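Local atomic coordinates of sialidase B (Streptococcus pneumoniae serotype 4, PDB entry 4XJW), a protein that cleaves terminal sialic acid from glycoproteins, glycolipids and oligosaccharides as a pneumococcal exo-sialidase, and is an intramolecular trans-sialidase. Residues Y10-K15 against G165-I170; S222-Y227 against F287-I292; I302-V307 against T450-G455. The protein carries 1 engineered substitution. All blocks are in the same frame, centred on the assembly; numbering follows the deposited sequence.

Contact 1. Residues Y10-K15 against G165-I170; sequences YQLNNK and GSIDEI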
# COMPACT_ATOMS: atom_id res chain seq x y z
N TYR A 10 32.32 5.11 12.49
CA TYR A 10 32.72 3.73 12.77
C TYR A 10 32.49 2.86 11.55
O TYR A 10 31.37 2.73 11.06
CB TYR A 10 31.92 3.15 13.94
CG TYR A 10 32.15 3.82 15.28
CD1 TYR A 10 33.27 3.53 16.04
CD2 TYR A 10 31.22 4.72 15.79
CE1 TYR A 10 33.48 4.13 17.26
CE2 TYR A 10 31.41 5.32 17.02
CZ TYR A 10 32.54 5.03 17.75
OH TYR A 10 32.73 5.63 18.97
N GLN A 11 33.57 2.26 11.05
CA GLN A 11 33.46 1.30 9.97
C GLN A 11 33.25 -0.08 10.57
O GLN A 11 34.06 -0.55 11.36
CB GLN A 11 34.72 1.32 9.11
CG GLN A 11 34.98 2.68 8.49
CD GLN A 11 33.82 3.15 7.64
OE1 GLN A 11 33.38 2.44 6.74
NE2 GLN A 11 33.31 4.34 7.94
N LEU A 12 32.13 -0.71 10.21
CA LEU A 12 31.85 -2.06 10.65
C LEU A 12 32.23 -3.01 9.51
O LEU A 12 31.49 -3.18 8.54
CB LEU A 12 30.36 -2.21 11.01
CG LEU A 12 29.80 -1.16 11.98
CD1 LEU A 12 28.34 -1.42 12.25
CD2 LEU A 12 30.57 -1.13 13.28
N ASN A 13 33.42 -3.60 9.62
CA ASN A 13 33.87 -4.53 8.60
C ASN A 13 34.08 -5.92 9.18
O ASN A 13 35.21 -6.39 9.31
CB ASN A 13 35.16 -4.03 7.94
CG ASN A 13 34.96 -2.73 7.19
OD1 ASN A 13 34.25 -2.69 6.18
ND2 ASN A 13 35.59 -1.67 7.67
N ASN A 14 32.97 -6.58 9.52
CA ASN A 14 32.98 -7.90 10.15
C ASN A 14 33.99 -8.00 11.28
O ASN A 14 34.78 -8.95 11.34
CB ASN A 14 33.15 -9.00 9.11
CG ASN A 14 31.99 -9.05 8.13
OD1 ASN A 14 30.87 -9.42 8.50
ND2 ASN A 14 32.24 -8.66 6.89
N LYS A 15 33.98 -7.00 12.15
CA LYS A 15 34.87 -6.96 13.30
C LYS A 15 34.32 -6.02 14.35
O LYS A 15 34.12 -4.83 14.09
CB LYS A 15 36.27 -6.50 12.87
CG LYS A 15 37.25 -6.33 14.01
CD LYS A 15 38.60 -5.88 13.48
CE LYS A 15 39.66 -5.89 14.56
NZ LYS A 15 41.01 -5.71 13.97
N GLY A 165 28.77 -2.58 7.48
CA GLY A 165 28.07 -1.32 7.36
C GLY A 165 28.88 -0.24 8.05
O GLY A 165 30.08 -0.42 8.26
N SER A 166 28.24 0.87 8.40
CA SER A 166 28.94 1.91 9.13
C SER A 166 28.00 2.65 10.05
O SER A 166 26.82 2.84 9.73
CB SER A 166 29.63 2.89 8.18
OG SER A 166 28.70 3.62 7.41
N ILE A 167 28.51 3.05 11.20
CA ILE A 167 27.75 3.88 12.12
C ILE A 167 28.34 5.28 12.09
O ILE A 167 29.40 5.53 12.65
CB ILE A 167 27.77 3.31 13.54
CG1 ILE A 167 27.13 1.92 13.56
CG2 ILE A 167 27.05 4.24 14.52
CD1 ILE A 167 27.20 1.25 14.90
N ASP A 168 27.66 6.19 11.40
CA ASP A 168 28.20 7.54 11.24
C ASP A 168 28.09 8.35 12.53
O ASP A 168 28.96 9.17 12.83
CB ASP A 168 27.55 8.26 10.06
CG ASP A 168 28.27 7.97 8.75
OD1 ASP A 168 29.47 7.63 8.79
OD2 ASP A 168 27.63 8.10 7.68
N GLU A 169 27.02 8.12 13.29
CA GLU A 169 26.81 8.78 14.58
C GLU A 169 26.06 7.83 15.52
O GLU A 169 25.12 7.15 15.11
CB GLU A 169 25.98 10.05 14.42
CG GLU A 169 26.46 11.01 13.34
CD GLU A 169 25.62 12.27 13.26
OE1 GLU A 169 24.83 12.51 14.19
OE2 GLU A 169 25.76 13.01 12.26
N ILE A 170 26.47 7.78 16.78
CA ILE A 170 25.70 7.06 17.79
C ILE A 170 25.71 7.82 19.12
O ILE A 170 26.77 8.24 19.60
CB ILE A 170 26.17 5.61 17.97
CG1 ILE A 170 25.33 4.91 19.05
CG2 ILE A 170 27.66 5.54 18.31
CD1 ILE A 170 25.65 3.46 19.22
O HOH W 1 32.32 -0.45 6.38
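Tyr10 and Ile167 form a hydrogen-bonded antiparallel pair. Tyr10 N lies 3.0 Å from Ile167 O, and Ile167 N lies 2.9 Å from Tyr10 O. Leu12 and Gly165 make the next such pair, with Leu12 N 2.8 Å from Gly165 O. Gln11 and Ser166 are the non-hydrogen-bonded pair between them.

Tyr10, Leu12 and Ile167 project to the same face. Leu12 CG stands beside its own backbone N (chi1 -50°), and a fully extended chi2 then carries CD1 forward to Ile167 CG1 at 3.8 Å. These two side chains cross obliquely. Tyr10 CB meets Ile167 CB at 4.2 Å, while Ile167 O lies at the edge of the tyrosine ring. Further out, Tyr10 CE2 touches Ile170 CG2 at 4.0 Å, the two side chains crossing near a right angle. Leu150 packs on Tyr10, Ile167 and Ile170, and Ile17 on Tyr10 and Leu12.

The other face is polar. Gln11 bends at chi2 (-58°), which folds its amide back so that NE2 approaches Ser166 CB at 4.0 Å. A water lies within hydrogen-bonding distance of Asn13 OD1 and Gly165 O and can donate to either. Asn13 OD1 also bonds Lys164 NZ.

A classic beta bulge at Asp168 and Glu169, opposite Lys37, follows the pairing. An apolar face turned to a second sheet and a polar face turned away are characteristic of the concanavalin-like beta sandwich, here the N-terminal lectin-like domain.

Contact 2. Residues S222-Y227 against F287-I292; sequences SIDARY and FIDSSI. With DMS (dimethyl sulfoxide), chain C.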
# COMPACT_ATOMS: atom_id res chain seq x y z
N SER A 222 -4.10 8.55 -5.41
CA SER A 222 -5.12 7.82 -4.66
C SER A 222 -4.54 6.57 -4.03
O SER A 222 -3.43 6.14 -4.38
CB SER A 222 -6.36 7.50 -5.51
OG SER A 222 -6.06 6.62 -6.57
N ILE A 223 -5.28 6.00 -3.08
CA ILE A 223 -4.78 4.90 -2.26
C ILE A 223 -5.94 4.17 -1.61
O ILE A 223 -7.01 4.75 -1.42
CB ILE A 223 -3.80 5.44 -1.18
CG1 ILE A 223 -2.96 4.32 -0.56
CG2 ILE A 223 -4.53 6.12 -0.04
CD1 ILE A 223 -1.54 4.39 -0.90
N ASP A 224 -5.73 2.90 -1.31
CA ASP A 224 -6.60 2.16 -0.39
C ASP A 224 -6.19 2.54 1.03
O ASP A 224 -5.05 2.30 1.42
CB ASP A 224 -6.37 0.65 -0.51
CG ASP A 224 -7.06 0.00 -1.70
OD1 ASP A 224 -7.33 0.64 -2.74
OD2 ASP A 224 -7.29 -1.22 -1.58
N ALA A 225 -7.11 3.13 1.78
CA ALA A 225 -6.95 3.36 3.20
C ALA A 225 -7.52 2.10 3.85
O ALA A 225 -8.74 1.90 3.86
CB ALA A 225 -7.73 4.61 3.63
N ARG A 226 -6.65 1.23 4.35
CA ARG A 226 -7.08 -0.08 4.81
C ARG A 226 -7.11 -0.13 6.34
O ARG A 226 -6.09 0.11 7.01
CB ARG A 226 -6.18 -1.17 4.22
CG ARG A 226 -6.22 -1.23 2.68
CD ARG A 226 -5.88 -2.61 2.16
NE ARG A 226 -6.05 -2.68 0.71
CZ ARG A 226 -5.80 -3.76 -0.02
NH1 ARG A 226 -5.35 -4.87 0.57
NH2 ARG A 226 -6.00 -3.73 -1.33
N TYR A 227 -8.28 -0.43 6.88
CA TYR A 227 -8.48 -0.31 8.33
C TYR A 227 -8.19 -1.60 9.10
O TYR A 227 -7.65 -1.53 10.20
CB TYR A 227 -9.88 0.23 8.64
CG TYR A 227 -10.07 1.63 8.12
CD1 TYR A 227 -10.42 1.85 6.78
CD2 TYR A 227 -9.86 2.74 8.94
CE1 TYR A 227 -10.56 3.14 6.28
CE2 TYR A 227 -10.00 4.04 8.45
CZ TYR A 227 -10.35 4.22 7.12
OH TYR A 227 -10.50 5.49 6.60
N PHE A 287 -14.23 -0.49 -0.50
CA PHE A 287 -13.77 -0.20 -1.86
C PHE A 287 -12.36 -0.74 -1.97
O PHE A 287 -11.66 -0.85 -0.97
CB PHE A 287 -13.76 1.30 -2.14
CG PHE A 287 -15.10 1.96 -1.96
CD1 PHE A 287 -15.47 2.48 -0.72
CD2 PHE A 287 -15.99 2.08 -3.03
CE1 PHE A 287 -16.70 3.11 -0.56
CE2 PHE A 287 -17.23 2.69 -2.87
CZ PHE A 287 -17.58 3.20 -1.63
N ILE A 288 -11.93 -1.09 -3.17
CA ILE A 288 -10.59 -1.63 -3.31
C ILE A 288 -10.09 -1.43 -4.73
O ILE A 288 -10.87 -1.56 -5.67
CB ILE A 288 -10.55 -3.12 -2.86
CG1 ILE A 288 -9.16 -3.74 -3.08
CG2 ILE A 288 -11.66 -3.93 -3.57
CD1 ILE A 288 -8.97 -5.07 -2.35
N ASP A 289 -8.81 -1.06 -4.88
CA ASP A 289 -8.16 -0.90 -6.20
C ASP A 289 -8.70 0.27 -7.00
O ASP A 289 -9.69 0.14 -7.73
CB ASP A 289 -8.22 -2.20 -7.03
CG ASP A 289 -7.42 -3.32 -6.42
OD1 ASP A 289 -6.68 -3.07 -5.44
OD2 ASP A 289 -7.52 -4.47 -6.90
N SER A 290 -8.05 1.42 -6.87
CA SER A 290 -8.50 2.62 -7.55
C SER A 290 -7.65 2.97 -8.76
O SER A 290 -6.50 2.53 -8.89
CB SER A 290 -8.57 3.81 -6.58
OG SER A 290 -7.28 4.18 -6.12
N SER A 291 -8.22 3.81 -9.62
CA SER A 291 -7.56 4.24 -10.85
C SER A 291 -8.04 5.64 -11.22
O SER A 291 -9.23 5.95 -11.05
CB SER A 291 -7.85 3.26 -12.00
OG SER A 291 -6.93 3.44 -13.05
N ILE A 292 -7.13 6.47 -11.73
CA ILE A 292 -7.42 7.89 -12.02
C ILE A 292 -7.15 8.26 -13.48
O ILE A 292 -6.19 7.77 -14.08
CB ILE A 292 -6.56 8.81 -11.13
CG1 ILE A 292 -7.00 8.71 -9.67
CG2 ILE A 292 -6.69 10.27 -11.57
CD1 ILE A 292 -6.01 9.39 -8.72
S DMS C . -4.87 -5.91 -4.97
O DMS C . -5.77 -5.11 -4.07
C1 DMS C . -3.56 -6.62 -3.94
C2 DMS C . -5.76 -7.44 -5.36
O HOH W 2 -6.14 2.20 -4.64
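The six-bladed beta-propeller of the sialidase catalytic domain brings Ser222 and Asp224 of one blade against Ser290 and Asp289 of the next. The strands run nearly antiparallel, at 169°, with axes 6.6 Å apart. They belong to different sheets, and side chains join them.

At one end, Ser222 OG and Ser290 OG share a hydrogen bond of 2.8 Å. Both hydroxyls sit between their own backbone N and carbonyl carbon, which points them at each other. Ser222 OG also bonds Thr210 OG1, and Ile292 CD1 packs against it at 3.5 Å.

In the middle, Asp224 splits its carboxylate between the blades. OD1 takes the backbone N-H of Asp289 on its syn lone pair, Asp289 N to Asp224 OD1 being 3.1 Å. A water donates to Asp224 OD1 and accepts from Ser290 N, making a second link across the gap. OD2 serves Arg226, which grips it side-on with two nitrogens: NE at 3.0 Å and NH2 at 2.8 Å from Asp224 OD2. Asp224 OD2 lies only 8° out of the guanidinium plane, so the two bonds fix the rotation of that group; both meet OD2 on its anti side.

Arg226 lies beside Asp232, the proton acceptor by similarity. Its NH1 forms a salt bridge with that residue, which is consistent with Asp224 orienting the arginine. Ile288 CD1 approaches Arg226 NH2 obliquely at 3.4 Å. In the guanidinium plane, Arg226 NH2 donates to the oxygen of a dimethyl sulfoxide, probably from the crystallisation liquor, at 3.1 Å.

Contact 3. Residues I302-V307 against T450-G455; sequences ILLADV and TYLCPG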
# COMPACT_ATOMS: atom_id res chain seq x y z
N ILE A 302 -11.47 11.87 -13.07
CA ILE A 302 -12.35 10.72 -12.89
C ILE A 302 -11.62 9.60 -12.16
O ILE A 302 -10.51 9.21 -12.53
CB ILE A 302 -12.88 10.24 -14.24
CG1 ILE A 302 -13.71 11.35 -14.89
CG2 ILE A 302 -13.67 8.95 -14.08
CD1 ILE A 302 -14.18 11.03 -16.28
N LEU A 303 -12.23 9.08 -11.10
CA LEU A 303 -11.63 7.99 -10.33
C LEU A 303 -12.57 6.79 -10.30
O LEU A 303 -13.76 6.93 -10.01
CB LEU A 303 -11.28 8.47 -8.90
CG LEU A 303 -10.63 7.49 -7.91
CD1 LEU A 303 -9.78 8.24 -6.90
CD2 LEU A 303 -11.68 6.68 -7.15
N LEU A 304 -12.02 5.62 -10.62
CA LEU A 304 -12.79 4.39 -10.53
C LEU A 304 -12.23 3.52 -9.39
O LEU A 304 -11.07 3.63 -9.03
CB LEU A 304 -12.76 3.62 -11.86
CG LEU A 304 -13.83 3.95 -12.90
CD1 LEU A 304 -13.79 5.42 -13.30
CD2 LEU A 304 -13.66 3.06 -14.12
N ALA A 305 -13.08 2.66 -8.82
CA ALA A 305 -12.64 1.66 -7.84
C ALA A 305 -13.59 0.47 -7.84
O ALA A 305 -14.74 0.59 -8.25
CB ALA A 305 -12.55 2.26 -6.43
N ASP A 306 -13.12 -0.68 -7.37
CA ASP A 306 -14.05 -1.79 -7.15
C ASP A 306 -14.89 -1.48 -5.91
O ASP A 306 -14.38 -0.86 -4.96
CB ASP A 306 -13.34 -3.11 -6.87
CG ASP A 306 -12.37 -3.53 -7.97
OD1 ASP A 306 -12.56 -3.17 -9.15
OD2 ASP A 306 -11.41 -4.26 -7.62
N VAL A 307 -16.14 -1.92 -5.91
CA VAL A 307 -16.99 -1.80 -4.72
C VAL A 307 -17.40 -3.18 -4.25
O VAL A 307 -17.85 -4.00 -5.05
CB VAL A 307 -18.27 -1.00 -5.00
CG1 VAL A 307 -18.98 -0.68 -3.68
CG2 VAL A 307 -17.92 0.27 -5.73
N THR A 450 -15.92 -7.03 -13.69
CA THR A 450 -14.50 -7.21 -13.95
C THR A 450 -13.76 -6.48 -12.83
O THR A 450 -14.38 -5.74 -12.06
CB THR A 450 -14.10 -6.63 -15.31
OG1 THR A 450 -14.42 -5.23 -15.37
CG2 THR A 450 -14.82 -7.37 -16.45
N TYR A 451 -12.46 -6.70 -12.74
CA TYR A 451 -11.67 -6.16 -11.65
C TYR A 451 -10.83 -5.01 -12.17
O TYR A 451 -10.06 -5.18 -13.12
CB TYR A 451 -10.78 -7.24 -11.05
CG TYR A 451 -11.52 -8.52 -10.72
CD1 TYR A 451 -12.45 -8.57 -9.70
CD2 TYR A 451 -11.28 -9.68 -11.45
CE1 TYR A 451 -13.13 -9.74 -9.40
CE2 TYR A 451 -11.94 -10.85 -11.16
CZ TYR A 451 -12.87 -10.88 -10.13
OH TYR A 451 -13.53 -12.06 -9.85
N LEU A 452 -10.96 -3.83 -11.55
CA LEU A 452 -10.26 -2.66 -12.03
C LEU A 452 -8.76 -2.83 -11.88
O LEU A 452 -8.27 -3.32 -10.86
CB LEU A 452 -10.72 -1.42 -11.27
CG LEU A 452 -10.27 -0.07 -11.81
CD1 LEU A 452 -10.92 0.25 -13.14
CD2 LEU A 452 -10.62 1.00 -10.78
N CYS A 453 -8.02 -2.42 -12.90
CA CYS A 453 -6.56 -2.39 -12.80
C CYS A 453 -6.14 -1.13 -12.07
O CYS A 453 -6.43 -0.02 -12.53
CB CYS A 453 -5.91 -2.42 -14.18
SG CYS A 453 -6.34 -3.89 -15.15
N PRO A 454 -5.45 -1.28 -10.93
CA PRO A 454 -5.09 -0.05 -10.20
C PRO A 454 -4.03 0.77 -10.90
O PRO A 454 -3.16 0.24 -11.59
CB PRO A 454 -4.56 -0.57 -8.87
CG PRO A 454 -4.15 -2.00 -9.12
CD PRO A 454 -5.04 -2.51 -10.24
N GLY A 455 -4.11 2.09 -10.71
CA GLY A 455 -3.11 2.98 -11.23
C GLY A 455 -3.72 4.12 -12.02
O GLY A 455 -4.48 4.93 -11.47
O HOH W 3 -9.30 -4.85 -8.97
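Leu452 meets Leu304 and Asp306 at the seam between two neighbouring blades of the beta-propeller. Strand 301-308 belongs to one blade and strand 451-459 starts the next. Strand 286-294, paired with 301-308 in the same blade, runs between them; side chains make most of the contact.

Leu452 can be followed outward. Its CB rests 3.3 Å from Asp306 OD1. CG stands anti to the backbone N (chi1 -170°), which directs the branch toward strand 301-308. From CG the methyls part. CD1 packs on the side chain of Leu304, with Leu452 CD1 to Leu304 CD2 at 4.0 Å. CD2 lies against the backbone of strand 301-308, 3.2 Å from Leu304 O, and 3.6 Å from Leu304 CB. The two leucine side chains cross at about a right angle. Both leucines are buried; Ser291 packs on Leu452, and Met423 and Phe468 pack on Leu304.

Asp306 adds the polar half. Its CG lies beside its own backbone N (chi1 -57°), and the carboxylate end comes close to the other segment. OD1 offers its syn lone pair to the main chain: Leu452 N to Asp306 OD1 is 3.0 Å, and the bond is nearly straight at 166°. The same oxygen therefore receives the N-H of Leu452 and lies against its CB.

Tyr451 turns its ring to Tyr471 and its hydroxyl bonds Asn448 ND2; its side chain is about 7 Å from that of Glu503, a predicted active-site residue. Beside the Asp306-Leu452 bond, a water lies 2.6 Å from both Asp306 OD2 and Leu452 O, placed to donate to either.

In the fold
Contacts 2 and 3 are neighbours, with centres 9 Å apart. They meet at strand 286-294: contact 2 uses it directly, and the strands of contact 3 are its neighbours in the sheet. Its backbone joins them: Ser291 O lies 2.8 Å from Leu304 N, and Ile288 O 3.0 Å from Asp306 N, both probable hydrogen bonds. Contact 2 is nearer to Asp232, the likely proton acceptor. Side chain to side chain, Arg226 is about 3 Å from Asp232 and about 4 Å from Arg207, and Asp306 is about 9 Å from Asp232. The side chain of Ile292 is about 8 Å from the bound Optactin. Contact 1 stands apart in the lectin-like domain, 41 Å from contact 2 and 47 Å from contact 3, centre to centre.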